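Local coordinates for protein tyrosyl-DNA phosphodiesterase 2 (Danio rerio, PDB 4F1H) that belongs to the endonuclease/exonuclease/phosphatase family, with a DNase I-like fold, and carries a bound magnesium ion, at residues Q136-A141 against F209-K214; T70-R75 against L99-T104; I87-T92 against R132-K137. All coordinates share one frame; numbering follows the deposited sequence.

Contact 1. Residues Q136-A141 against F209-K214; sequences QKIKEA and FLRSAK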
ATOM      1  N   GLN B 136       0.536  -3.800 -14.030  1.00 20.56           N
ATOM      2  CA  GLN B 136       0.257  -4.898 -14.957  1.00 25.52           C
ATOM      3  C   GLN B 136       1.061  -4.750 -16.243  1.00 25.20           C
ATOM      4  O   GLN B 136       1.600  -5.737 -16.752  1.00 22.92           O
ATOM      5  CB  GLN B 136      -1.237  -5.025 -15.270  1.00 28.14           C
ATOM      6  CG  GLN B 136      -1.547  -6.285 -16.097  1.00 42.08           C
ATOM      7  CD  GLN B 136      -1.162  -7.585 -15.383  1.00 53.34           C
ATOM      8  OE1 GLN B 136      -1.098  -7.642 -14.149  1.00 59.64           O
ATOM      9  NE2 GLN B 136      -0.896  -8.632 -16.163  1.00 50.03           N
ATOM     10  N   LYS B 137       1.198  -3.512 -16.744  1.00 23.60           N
ATOM     11  CA  LYS B 137       1.964  -3.301 -17.965  1.00 20.05           C
ATOM     12  C   LYS B 137       3.457  -3.517 -17.723  1.00 19.40           C
ATOM     13  O   LYS B 137       4.162  -4.009 -18.611  1.00 21.75           O
ATOM     14  CB  LYS B 137       1.726  -1.903 -18.538  1.00 22.34           C
ATOM     15  CG  LYS B 137       0.305  -1.666 -18.995  1.00 25.31           C
ATOM     16  CD  LYS B 137      -0.037  -2.496 -20.229  1.00 27.94           C
ATOM     17  CE  LYS B 137      -1.531  -2.370 -20.531  1.00 39.08           C
ATOM     18  NZ  LYS B 137      -1.992  -3.183 -21.695  1.00 48.19           N
ATOM     19  N   ILE B 138       3.954  -3.171 -16.538  1.00 19.08           N
ATOM     20  CA  ILE B 138       5.361  -3.437 -16.215  1.00 16.81           C
ATOM     21  C   ILE B 138       5.596  -4.953 -16.172  1.00 26.86           C
ATOM     22  O   ILE B 138       6.577  -5.444 -16.749  1.00 24.11           O
ATOM     23  CB  ILE B 138       5.765  -2.839 -14.853  1.00 20.44           C
ATOM     24  CG1 ILE B 138       5.685  -1.319 -14.907  1.00 20.62           C
ATOM     25  CG2 ILE B 138       7.175  -3.304 -14.409  1.00 20.18           C
ATOM     26  CD1 ILE B 138       5.997  -0.649 -13.508  1.00 19.38           C
ATOM     27  N   LYS B 139       4.713  -5.687 -15.487  1.00 26.23           N
ATOM     28  CA  LYS B 139       4.808  -7.158 -15.452  1.00 25.97           C
ATOM     29  C   LYS B 139       4.820  -7.807 -16.833  1.00 27.79           C
ATOM     30  O   LYS B 139       5.604  -8.740 -17.087  1.00 30.75           O
ATOM     31  CB  LYS B 139       3.631  -7.738 -14.680  1.00 29.04           C
ATOM     32  CG  LYS B 139       3.650  -7.504 -13.193  1.00 45.85           C
ATOM     33  CD  LYS B 139       2.544  -8.319 -12.527  1.00 52.29           C
ATOM     34  CE  LYS B 139       2.610  -9.802 -12.897  1.00 58.71           C
ATOM     35  NZ  LYS B 139       1.512 -10.579 -12.242  1.00 64.98           N
ATOM     36  N   GLU B 140       3.960  -7.320 -17.726  1.00 25.74           N
ATOM     37  CA  GLU B 140       3.762  -7.957 -19.038  1.00 25.39           C
ATOM     38  C   GLU B 140       4.673  -7.454 -20.130  1.00 24.80           C
ATOM     39  O   GLU B 140       4.596  -7.909 -21.269  1.00 26.20           O
ATOM     40  CB  GLU B 140       2.330  -7.717 -19.518  1.00 28.22           C
ATOM     41  CG  GLU B 140       1.256  -8.320 -18.621  1.00 35.53           C
ATOM     42  CD  GLU B 140      -0.141  -7.948 -19.111  1.00 41.81           C
ATOM     43  OE1 GLU B 140      -0.248  -7.086 -20.020  1.00 44.03           O
ATOM     44  OE2 GLU B 140      -1.130  -8.517 -18.589  1.00 46.33           O
ATOM     45  N   ALA B 141       5.532  -6.498 -19.816  1.00 21.00           N
ATOM     46  CA  ALA B 141       6.401  -5.946 -20.844  1.00 23.14           C
ATOM     47  C   ALA B 141       7.304  -7.067 -21.380  1.00 23.65           C
ATOM     48  O   ALA B 141       7.624  -7.996 -20.637  1.00 24.94           O
ATOM     49  CB  ALA B 141       7.253  -4.825 -20.238  1.00 20.48           C
ATOM     50  N   PHE B 209       9.815   3.059 -10.960  1.00 17.70           N
ATOM     51  CA  PHE B 209       9.688   1.581 -10.838  1.00 16.15           C
ATOM     52  C   PHE B 209      10.590   0.944 -11.882  1.00 17.72           C
ATOM     53  O   PHE B 209      10.649   1.404 -13.032  1.00 19.86           O
ATOM     54  CB  PHE B 209       8.225   1.135 -11.027  1.00 15.03           C
ATOM     55  CG  PHE B 209       7.261   1.732 -10.012  1.00 18.30           C
ATOM     56  CD1 PHE B 209       7.651   1.957  -8.689  1.00 22.82           C
ATOM     57  CD2 PHE B 209       5.976   2.099 -10.408  1.00 21.08           C
ATOM     58  CE1 PHE B 209       6.760   2.522  -7.768  1.00 23.24           C
ATOM     59  CE2 PHE B 209       5.072   2.644  -9.496  1.00 23.90           C
ATOM     60  CZ  PHE B 209       5.478   2.876  -8.176  1.00 20.64           C
ATOM     61  N   LEU B 210      11.313  -0.100 -11.486  1.00 18.19           N
ATOM     62  CA  LEU B 210      12.311  -0.735 -12.342  1.00 18.27           C
ATOM     63  C   LEU B 210      12.072  -2.228 -12.411  1.00 19.67           C
ATOM     64  O   LEU B 210      11.827  -2.866 -11.388  1.00 21.16           O
ATOM     65  CB  LEU B 210      13.719  -0.443 -11.792  1.00 16.55           C
ATOM     66  CG  LEU B 210      14.862  -1.243 -12.425  1.00 21.41           C
ATOM     67  CD1 LEU B 210      15.079  -0.802 -13.901  1.00 21.05           C
ATOM     68  CD2 LEU B 210      16.166  -1.077 -11.621  1.00 21.03           C
ATOM     69  N   ARG B 211      12.113  -2.788 -13.620  1.00 19.72           N
ATOM     70  CA  ARG B 211      12.103  -4.248 -13.798  1.00 18.00           C
ATOM     71  C   ARG B 211      13.235  -4.635 -14.754  1.00 21.09           C
ATOM     72  O   ARG B 211      13.469  -3.959 -15.772  1.00 20.34           O
ATOM     73  CB  ARG B 211      10.760  -4.723 -14.363  1.00 18.05           C
ATOM     74  CG  ARG B 211      10.612  -6.259 -14.310  1.00 18.91           C
ATOM     75  CD  ARG B 211       9.686  -6.729 -15.418  1.00 21.22           C
ATOM     76  NE  ARG B 211      10.406  -6.766 -16.680  1.00 22.05           N
ATOM     77  CZ  ARG B 211       9.865  -7.112 -17.843  1.00 24.14           C
ATOM     78  NH1 ARG B 211      10.616  -7.139 -18.927  1.00 21.95           N
ATOM     79  NH2 ARG B 211       8.580  -7.415 -17.917  1.00 22.44           N
ATOM     80  N   SER B 212      13.993  -5.690 -14.417  1.00 20.69           N
ATOM     81  CA  SER B 212      15.044  -6.136 -15.332  1.00 22.70           C
ATOM     82  C   SER B 212      14.477  -6.898 -16.517  1.00 23.51           C
ATOM     83  O   SER B 212      13.300  -7.264 -16.547  1.00 23.59           O
ATOM     84  CB  SER B 212      16.055  -7.039 -14.613  1.00 25.80           C
ATOM     85  OG  SER B 212      16.587  -6.396 -13.478  1.00 31.79           O
ATOM     86  N   ALA B 213      15.344  -7.134 -17.499  1.00 21.60           N
ATOM     87  CA  ALA B 213      15.034  -8.025 -18.623  1.00 21.77           C
ATOM     88  C   ALA B 213      15.518  -9.394 -18.172  1.00 34.74           C
ATOM     89  O   ALA B 213      16.578  -9.478 -17.537  1.00 33.88           O
ATOM     90  CB  ALA B 213      15.843  -7.607 -19.851  1.00 22.77           C
ATOM     91  N   LYS B 214      14.764 -10.449 -18.497  1.00 35.97           N
ATOM     92  CA  LYS B 214      15.236 -11.842 -18.313  1.00 44.88           C
ATOM     93  C   LYS B 214      16.446 -12.218 -19.174  1.00 47.76           C
ATOM     94  O   LYS B 214      17.206 -13.131 -18.828  1.00 55.78           O
ATOM     95  CB  LYS B 214      14.120 -12.830 -18.642  1.00 49.71           C
ATOM     96  CG  LYS B 214      12.819 -12.580 -17.933  1.00 54.03           C
ATOM     97  CD  LYS B 214      12.854 -13.115 -16.519  1.00 63.04           C
ATOM     98  CE  LYS B 214      11.453 -13.129 -15.924  1.00 70.83           C
ATOM     99  NZ  LYS B 214      11.399 -13.708 -14.547  1.00 73.82           N
TER
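Ile138, Ala141, Phe209 and Arg211 make a helix-on-sheet contact at the outer layer of the DNase I-like alpha/beta sandwich. The C-terminal part of helix 124-140 lies over the end of strand 202-211. The axes of 136-140 and 209-211 run at 21° to each other and come within 9.4 Å. Strand 145-150 is the antiparallel partner of strand 202-211, and its Val147 packs against Ile138, Ala141 and Arg211.

The apolar part rests on the two branches of Ile138. Ile138 CG2, anti to the backbone N, lies 3.9 Å from Arg211 CB. The other branch carries Ile138 CD1 to Phe209, where it is 3.8 Å from Phe209 CB. Ile138 and Phe209 cross at about a right angle.

The polar part is the guanidinium of Arg211. The side chain leaves the strand with CG anti to the backbone N and bends at chi3 (79°), which turns its head to the backbone carbonyls near the helix end. Arg211 NH1 bonds to the carbonyls of Pro142, just past the helix, and Ala145, at the start of strand 145-150. Arg211 NE donates to Ser212 O at 2.9 Å, so all three nitrogens of the group have carbonyl partners, and its rotation is fixed. These carbonyls, together with the nearby helix end, would probably favour the positive charge. Ile138 O also comes close, 3.0 Å from Arg211 NH2.

The bond across the contact runs from Arg211 NH2 to Ala141 O at 2.9 Å. It is nearly straight (170°), and the oxygen lies in the guanidinium plane, although the nitrogen sits above the plane of the carbonyl.

Contact 2. Residues T70-R75 against L99-T104; sequences TGIMLR and LIAQVT
Leu99 and Ile72 bury the most surface here, and Leu74 follows. They belong to strands of two different sheets, 69-75 and 97-105. Segments 70-75 and 99-104 run in nearly the same direction, at 15° and with axes 8.0 Å apart, and meet through side chains.

Leu99 has CG anti to its backbone N (chi1 170°), and this carries CD2 across to the facing strand. There Leu99 CD2 comes up to the backbone, 3.9 Å from Gly71 CA, and lies 3.8 Å from Thr70 OG1. Leu99 CD2 also packs against Ile72 CG1 at 3.9 Å, as the two side chains slide past each other in opposite directions.

Ile72 extends further with CD1. Ile72 CD1 lies over the backbone of the other strand, 3.8 Å from Leu99 O, and reaches Ala101 CB at 4.1 Å. Further along, Leu74 meets Val103 obliquely. Leu74 CD1 is 3.6 Å from Val103 CG1, the closest pair across the contact.

All seven touching residues are buried. Thr114 of strand 108-114 and Val37 of strand 37-43 add to the packing round Ile72. This is the largely apolar layer between the two facing beta sheets of the DNase I-like sandwich.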
ATOM      1  N   THR B  70       1.613  14.573 -20.357  1.00 15.08           N
ATOM      2  CA  THR B  70       2.961  14.076 -20.034  1.00 13.13           C
ATOM      3  C   THR B  70       3.821  14.119 -21.289  1.00 12.86           C
ATOM      4  O   THR B  70       3.300  14.383 -22.393  1.00 16.76           O
ATOM      5  CB  THR B  70       2.879  12.632 -19.565  1.00 13.56           C
ATOM      6  OG1 THR B  70       2.240  11.845 -20.596  1.00 15.32           O
ATOM      7  CG2 THR B  70       2.040  12.565 -18.235  1.00 14.87           C
ATOM      8  N   GLY B  71       5.127  13.874 -21.151  1.00 13.39           N
ATOM      9  CA  GLY B  71       5.981  13.738 -22.320  1.00 14.74           C
ATOM     10  C   GLY B  71       7.154  12.830 -22.002  1.00 13.57           C
ATOM     11  O   GLY B  71       7.470  12.636 -20.840  1.00 15.12           O
ATOM     12  N   ILE B  72       7.745  12.237 -23.032  1.00 14.45           N
ATOM     13  CA  ILE B  72       8.994  11.519 -22.904  1.00 16.10           C
ATOM     14  C   ILE B  72       9.964  12.126 -23.918  1.00 14.84           C
ATOM     15  O   ILE B  72       9.624  12.279 -25.093  1.00 17.26           O
ATOM     16  CB  ILE B  72       8.814  10.005 -23.154  1.00 12.51           C
ATOM     17  CG1 ILE B  72       7.968   9.361 -22.059  1.00 12.94           C
ATOM     18  CG2 ILE B  72      10.171   9.307 -23.217  1.00 15.57           C
ATOM     19  CD1 ILE B  72       7.709   7.856 -22.368  1.00 20.70           C
ATOM     20  N   MET B  73      11.153  12.536 -23.451  1.00 14.53           N
ATOM     21  CA  MET B  73      12.194  13.069 -24.348  1.00 15.24           C
ATOM     22  C   MET B  73      13.291  12.029 -24.385  1.00 18.75           C
ATOM     23  O   MET B  73      13.715  11.501 -23.327  1.00 17.17           O
ATOM     24  CB  MET B  73      12.754  14.386 -23.785  1.00 16.36           C
ATOM     25  CG  MET B  73      11.692  15.461 -23.689  1.00 17.64           C
ATOM     26  SD  MET B  73      12.293  16.896 -22.725  1.00 20.07           S
ATOM     27  CE  MET B  73      13.760  17.394 -23.678  1.00 20.76           C
ATOM     28  N   LEU B  74      13.766  11.716 -25.593  1.00 14.85           N
ATOM     29  CA  LEU B  74      14.829  10.716 -25.796  1.00 14.98           C
ATOM     30  C   LEU B  74      16.089  11.375 -26.366  1.00 13.60           C
ATOM     31  O   LEU B  74      16.018  12.116 -27.349  1.00 15.79           O
ATOM     32  CB  LEU B  74      14.356   9.642 -26.805  1.00 14.72           C
ATOM     33  CG  LEU B  74      13.051   8.946 -26.436  1.00 16.89           C
ATOM     34  CD1 LEU B  74      12.575   7.961 -27.549  1.00 18.93           C
ATOM     35  CD2 LEU B  74      13.205   8.262 -25.093  1.00 17.18           C
ATOM     36  N   ARG B  75      17.252  11.153 -25.754  1.00 15.33           N
ATOM     37  CA  ARG B  75      18.468  11.768 -26.284  1.00 16.80           C
ATOM     38  C   ARG B  75      18.881  11.037 -27.565  1.00 17.10           C
ATOM     39  O   ARG B  75      19.292   9.875 -27.502  1.00 19.76           O
ATOM     40  CB  ARG B  75      19.603  11.677 -25.265  1.00 18.69           C
ATOM     41  CG  ARG B  75      20.809  12.599 -25.646  1.00 23.80           C
ATOM     42  CD  ARG B  75      21.607  13.082 -24.415  1.00 36.13           C
ATOM     43  NE  ARG B  75      22.625  14.062 -24.827  1.00 39.63           N
ATOM     44  CZ  ARG B  75      22.572  15.381 -24.607  1.00 40.52           C
ATOM     45  NH1 ARG B  75      21.574  15.928 -23.920  1.00 28.49           N
ATOM     46  NH2 ARG B  75      23.549  16.168 -25.052  1.00 37.38           N
ATOM     47  N   LEU B  99       1.876   6.722 -21.072  1.00 14.29           N
ATOM     48  CA  LEU B  99       2.634   6.935 -22.318  1.00 15.53           C
ATOM     49  C   LEU B  99       3.843   6.006 -22.296  1.00 15.22           C
ATOM     50  O   LEU B  99       4.611   6.005 -21.323  1.00 16.02           O
ATOM     51  CB  LEU B  99       3.078   8.407 -22.381  1.00 15.48           C
ATOM     52  CG  LEU B  99       4.083   8.839 -23.466  1.00 17.84           C
ATOM     53  CD1 LEU B  99       3.584   8.562 -24.912  1.00 20.40           C
ATOM     54  CD2 LEU B  99       4.429  10.340 -23.252  1.00 17.19           C
ATOM     55  N   ILE B 100       4.012   5.192 -23.341  1.00 14.55           N
ATOM     56  CA  ILE B 100       5.052   4.161 -23.367  1.00 17.46           C
ATOM     57  C   ILE B 100       5.878   4.399 -24.616  1.00 17.62           C
ATOM     58  O   ILE B 100       5.320   4.591 -25.685  1.00 20.02           O
ATOM     59  CB  ILE B 100       4.395   2.767 -23.467  1.00 20.20           C
ATOM     60  CG1 ILE B 100       3.627   2.457 -22.171  1.00 20.09           C
ATOM     61  CG2 ILE B 100       5.462   1.678 -23.757  1.00 19.30           C
ATOM     62  CD1 ILE B 100       2.658   1.293 -22.255  1.00 22.51           C
ATOM     63  N   ALA B 101       7.210   4.415 -24.486  1.00 14.91           N
ATOM     64  CA  ALA B 101       8.128   4.446 -25.643  1.00 15.93           C
ATOM     65  C   ALA B 101       9.074   3.275 -25.514  1.00 18.51           C
ATOM     66  O   ALA B 101       9.709   3.093 -24.472  1.00 16.01           O
ATOM     67  CB  ALA B 101       8.922   5.761 -25.716  1.00 17.68           C
ATOM     68  N   GLN B 102       9.154   2.455 -26.557  1.00 16.80           N
ATOM     69  CA  GLN B 102      10.113   1.346 -26.607  1.00 18.01           C
ATOM     70  C   GLN B 102      11.304   1.810 -27.414  1.00 18.23           C
ATOM     71  O   GLN B 102      11.155   2.411 -28.462  1.00 19.05           O
ATOM     72  CB  GLN B 102       9.460   0.133 -27.278  1.00 18.38           C
ATOM     73  CG  GLN B 102       8.242  -0.314 -26.515  1.00 19.97           C
ATOM     74  CD  GLN B 102       7.771  -1.695 -26.916  1.00 25.73           C
ATOM     75  OE1 GLN B 102       6.625  -1.886 -27.348  1.00 28.77           O
ATOM     76  NE2 GLN B 102       8.653  -2.668 -26.767  1.00 25.44           N
ATOM     77  N   VAL B 103      12.505   1.582 -26.887  1.00 16.36           N
ATOM     78  CA  VAL B 103      13.713   2.099 -27.498  1.00 18.50           C
ATOM     79  C   VAL B 103      14.829   1.060 -27.340  1.00 17.76           C
ATOM     80  O   VAL B 103      14.652   0.082 -26.605  1.00 18.55           O
ATOM     81  CB  VAL B 103      14.174   3.423 -26.845  1.00 19.62           C
ATOM     82  CG1 VAL B 103      13.010   4.477 -26.821  1.00 17.59           C
ATOM     83  CG2 VAL B 103      14.733   3.184 -25.402  1.00 19.77           C
ATOM     84  N   THR B 104      15.961   1.251 -28.037  1.00 21.18           N
ATOM     85  CA  THR B 104      17.172   0.474 -27.714  1.00 19.85           C
ATOM     86  C   THR B 104      18.269   1.421 -27.226  1.00 18.69           C
ATOM     87  O   THR B 104      18.385   2.558 -27.698  1.00 21.08           O
ATOM     88  CB  THR B 104      17.719  -0.399 -28.892  1.00 23.42           C
ATOM     89  OG1 THR B 104      18.124   0.443 -29.959  1.00 28.03           O
ATOM     90  CG2 THR B 104      16.657  -1.311 -29.423  1.00 20.76           C
TER

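Contact 3. Residues I87-T92 against R132-K137; sequences ICFPTT and RVVLQK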
ATOM      1  N   ILE B  87      -1.766   4.223 -23.482  1.00 19.36           N
ATOM      2  CA  ILE B  87      -2.834   3.364 -22.944  1.00 19.27           C
ATOM      3  C   ILE B  87      -3.768   4.326 -22.211  1.00 24.28           C
ATOM      4  O   ILE B  87      -3.330   5.094 -21.358  1.00 20.10           O
ATOM      5  CB  ILE B  87      -2.291   2.332 -21.924  1.00 18.15           C
ATOM      6  CG1 ILE B  87      -1.139   1.467 -22.500  1.00 28.08           C
ATOM      7  CG2 ILE B  87      -3.430   1.441 -21.400  1.00 26.50           C
ATOM      8  CD1 ILE B  87      -1.499   0.701 -23.735  1.00 27.73           C
ATOM      9  N   CYS B  88      -5.047   4.303 -22.580  0.59 20.49           N
ATOM     10  CA  CYS B  88      -6.080   5.135 -21.971  0.59 23.85           C
ATOM     11  C   CYS B  88      -6.453   4.596 -20.583  0.59 23.81           C
ATOM     12  O   CYS B  88      -6.394   3.382 -20.347  0.59 27.08           O
ATOM     13  CB  CYS B  88      -7.291   5.132 -22.925  0.59 27.24           C
ATOM     14  SG  CYS B  88      -8.881   5.583 -22.200  0.59 46.96           S
ATOM     15  N   PHE B  89      -6.783   5.491 -19.643  1.00 20.29           N
ATOM     16  CA  PHE B  89      -7.288   5.089 -18.319  1.00 18.32           C
ATOM     17  C   PHE B  89      -8.798   5.377 -18.404  1.00 20.67           C
ATOM     18  O   PHE B  89      -9.208   6.527 -18.377  1.00 19.20           O
ATOM     19  CB  PHE B  89      -6.687   6.009 -17.226  1.00 16.63           C
ATOM     20  CG  PHE B  89      -5.257   5.744 -16.871  1.00 19.19           C
ATOM     21  CD1 PHE B  89      -4.658   4.516 -17.102  1.00 21.83           C
ATOM     22  CD2 PHE B  89      -4.495   6.779 -16.304  1.00 15.99           C
ATOM     23  CE1 PHE B  89      -3.307   4.286 -16.759  1.00 20.26           C
ATOM     24  CE2 PHE B  89      -3.164   6.578 -15.925  1.00 15.44           C
ATOM     25  CZ  PHE B  89      -2.549   5.328 -16.173  1.00 21.33           C
ATOM     26  N   PRO B  90      -9.637   4.345 -18.576  1.00 20.51           N
ATOM     27  CA  PRO B  90     -11.046   4.562 -18.951  1.00 25.61           C
ATOM     28  C   PRO B  90     -11.855   5.437 -17.993  1.00 25.57           C
ATOM     29  O   PRO B  90     -12.764   6.143 -18.451  1.00 26.01           O
ATOM     30  CB  PRO B  90     -11.629   3.143 -18.971  1.00 31.65           C
ATOM     31  CG  PRO B  90     -10.453   2.247 -19.180  1.00 34.10           C
ATOM     32  CD  PRO B  90      -9.265   2.926 -18.535  1.00 23.65           C
ATOM     33  N   THR B  91     -11.536   5.399 -16.701  1.00 20.93           N
ATOM     34  CA  THR B  91     -12.306   6.191 -15.752  1.00 21.02           C
ATOM     35  C   THR B  91     -11.584   7.416 -15.179  1.00 20.12           C
ATOM     36  O   THR B  91     -12.029   8.005 -14.177  1.00 17.18           O
ATOM     37  CB  THR B  91     -12.896   5.304 -14.597  1.00 25.47           C
ATOM     38  OG1 THR B  91     -11.868   4.503 -13.998  1.00 22.46           O
ATOM     39  CG2 THR B  91     -14.010   4.374 -15.133  1.00 27.39           C
ATOM     40  N   THR B  92     -10.485   7.839 -15.808  1.00 17.17           N
ATOM     41  CA  THR B  92      -9.923   9.114 -15.385  1.00 18.83           C
ATOM     42  C   THR B  92     -10.891  10.279 -15.587  1.00 16.09           C
ATOM     43  O   THR B  92     -11.638  10.360 -16.593  1.00 16.27           O
ATOM     44  CB  THR B  92      -8.558   9.436 -16.081  1.00 15.94           C
ATOM     45  OG1 THR B  92      -7.976  10.637 -15.526  1.00 15.73           O
ATOM     46  CG2 THR B  92      -8.733   9.650 -17.582  1.00 18.20           C
ATOM     47  N   ARG B 132      -2.881  -0.015 -10.729  1.00 20.27           N
ATOM     48  CA  ARG B 132      -2.962  -1.429 -11.129  1.00 22.58           C
ATOM     49  C   ARG B 132      -2.664  -1.626 -12.612  1.00 19.79           C
ATOM     50  O   ARG B 132      -1.951  -2.580 -12.974  1.00 22.62           O
ATOM     51  CB  ARG B 132      -4.348  -1.999 -10.810  1.00 22.77           C
ATOM     52  CG  ARG B 132      -4.595  -2.164  -9.341  1.00 29.66           C
ATOM     53  CD  ARG B 132      -6.001  -2.748  -9.177  1.00 33.33           C
ATOM     54  NE  ARG B 132      -6.399  -2.711  -7.779  1.00 38.42           N
ATOM     55  CZ  ARG B 132      -6.037  -3.626  -6.888  1.00 42.79           C
ATOM     56  NH1 ARG B 132      -5.280  -4.658  -7.266  1.00 42.34           N
ATOM     57  NH2 ARG B 132      -6.440  -3.516  -5.625  1.00 48.39           N
ATOM     58  N   VAL B 133      -3.156  -0.716 -13.455  1.00 19.86           N
ATOM     59  CA  VAL B 133      -2.888  -0.771 -14.903  1.00 21.38           C
ATOM     60  C   VAL B 133      -1.389  -0.611 -15.167  1.00 23.32           C
ATOM     61  O   VAL B 133      -0.813  -1.371 -15.968  1.00 23.88           O
ATOM     62  CB  VAL B 133      -3.704   0.272 -15.687  1.00 22.95           C
ATOM     63  CG1 VAL B 133      -3.229   0.354 -17.151  1.00 22.58           C
ATOM     64  CG2 VAL B 133      -5.179  -0.068 -15.631  1.00 24.11           C
ATOM     65  N   VAL B 134      -0.747   0.340 -14.467  1.00 18.09           N
ATOM     66  CA  VAL B 134       0.707   0.530 -14.623  1.00 17.25           C
ATOM     67  C   VAL B 134       1.501  -0.711 -14.259  1.00 19.70           C
ATOM     68  O   VAL B 134       2.358  -1.152 -15.028  1.00 21.43           O
ATOM     69  CB  VAL B 134       1.238   1.725 -13.798  1.00 17.72           C
ATOM     70  CG1 VAL B 134       2.776   1.797 -13.856  1.00 21.15           C
ATOM     71  CG2 VAL B 134       0.614   3.028 -14.314  1.00 19.45           C
ATOM     72  N   LEU B 135       1.194  -1.290 -13.094  1.00 18.78           N
ATOM     73  CA  LEU B 135       1.984  -2.425 -12.623  1.00 21.06           C
ATOM     74  C   LEU B 135       1.758  -3.646 -13.516  1.00 20.68           C
ATOM     75  O   LEU B 135       2.701  -4.419 -13.765  1.00 22.05           O
ATOM     76  CB  LEU B 135       1.716  -2.725 -11.136  1.00 22.67           C
ATOM     77  CG  LEU B 135       2.018  -1.580 -10.163  1.00 25.59           C
ATOM     78  CD1 LEU B 135       1.499  -1.974  -8.768  1.00 23.19           C
ATOM     79  CD2 LEU B 135       3.534  -1.259 -10.120  1.00 22.76           C
ATOM     80  N   GLN B 136       0.536  -3.800 -14.030  1.00 20.56           N
ATOM     81  CA  GLN B 136       0.257  -4.898 -14.957  1.00 25.52           C
ATOM     82  C   GLN B 136       1.061  -4.750 -16.243  1.00 25.20           C
ATOM     83  O   GLN B 136       1.600  -5.737 -16.752  1.00 22.92           O
ATOM     84  CB  GLN B 136      -1.237  -5.025 -15.270  1.00 28.14           C
ATOM     85  CG  GLN B 136      -1.547  -6.285 -16.097  1.00 42.08           C
ATOM     86  CD  GLN B 136      -1.162  -7.585 -15.383  1.00 53.34           C
ATOM     87  OE1 GLN B 136      -1.098  -7.642 -14.149  1.00 59.64           O
ATOM     88  NE2 GLN B 136      -0.896  -8.632 -16.163  1.00 50.03           N
ATOM     89  N   LYS B 137       1.198  -3.512 -16.744  1.00 23.60           N
ATOM     90  CA  LYS B 137       1.964  -3.301 -17.965  1.00 20.05           C
ATOM     91  C   LYS B 137       3.457  -3.517 -17.723  1.00 19.40           C
ATOM     92  O   LYS B 137       4.162  -4.009 -18.611  1.00 21.75           O
ATOM     93  CB  LYS B 137       1.726  -1.903 -18.538  1.00 22.34           C
ATOM     94  CG  LYS B 137       0.305  -1.666 -18.995  1.00 25.31           C
ATOM     95  CD  LYS B 137      -0.037  -2.496 -20.229  1.00 27.94           C
ATOM     96  CE  LYS B 137      -1.531  -2.370 -20.531  1.00 39.08           C
ATOM     97  NZ  LYS B 137      -1.992  -3.183 -21.695  1.00 48.19           N
TER
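Phe89 and Val133 mark the closest backbone approach, with CA atoms 8.1 Å apart. Segment 87-92 leaves strand 80-88 and folds into a type I beta turn from Phe89 to Thr92, closed by the bond from Thr92 N to Phe89 O (3.2 Å). Segment 132-137 is regular helix. Val133 and Lys137 are one helical turn apart, so both face the strand end.

Phe89 and Ile87 bury equal areas against the helix. The CG of Phe89 is anti to the carbonyl carbon (chi1 -75°), and the far end of the ring reaches the helix. Val133 CG1 meets the ring at its edge, near the ring plane, 4.0 Å from Phe89 CE1. Phe89 CZ lies 4.3 Å from Val134 CG2.

Ile87 covers the neighbouring part of the helix. Ile87 CG2 is 4.4 Å from Val133 CG1. Ile87 CG1 is 4.3 Å from Lys137 CE, so the lysine takes part through its aliphatic chain. The distances are those of light van der Waals packing.

Leu98 of strand 97-105 touches Ile87, Phe89 and Lys137. The turn has a second tie to the same helix, from Thr91 OG1 to Glu126 OE1. The arrangement is a strand end and its turn packed against an outer helix, at the helix-on-sheet layer of the DNase I-like alpha/beta sandwich.

Contact 2 is the core of the three. It joins the two sheets and is wholly buried and largely apolar. Contacts 1 and 3 are partly buried and lie on the outer side of one of those sheets, where both use helix 124-140 and share Gln136 and Lys137. Contact 1 holds the C-terminal part of the helix and adds an arginine bonded to backbone carbonyls. Contact 3 holds the preceding part by apolar touches alone. The contacts also meet: Phe209 CD2 lies 4.2 Å from Leu135 CD2 between contacts 1 and 3, and Ile100 CD1 lies 3.8 Å from Ile87 CG1 between contacts 2 and 3.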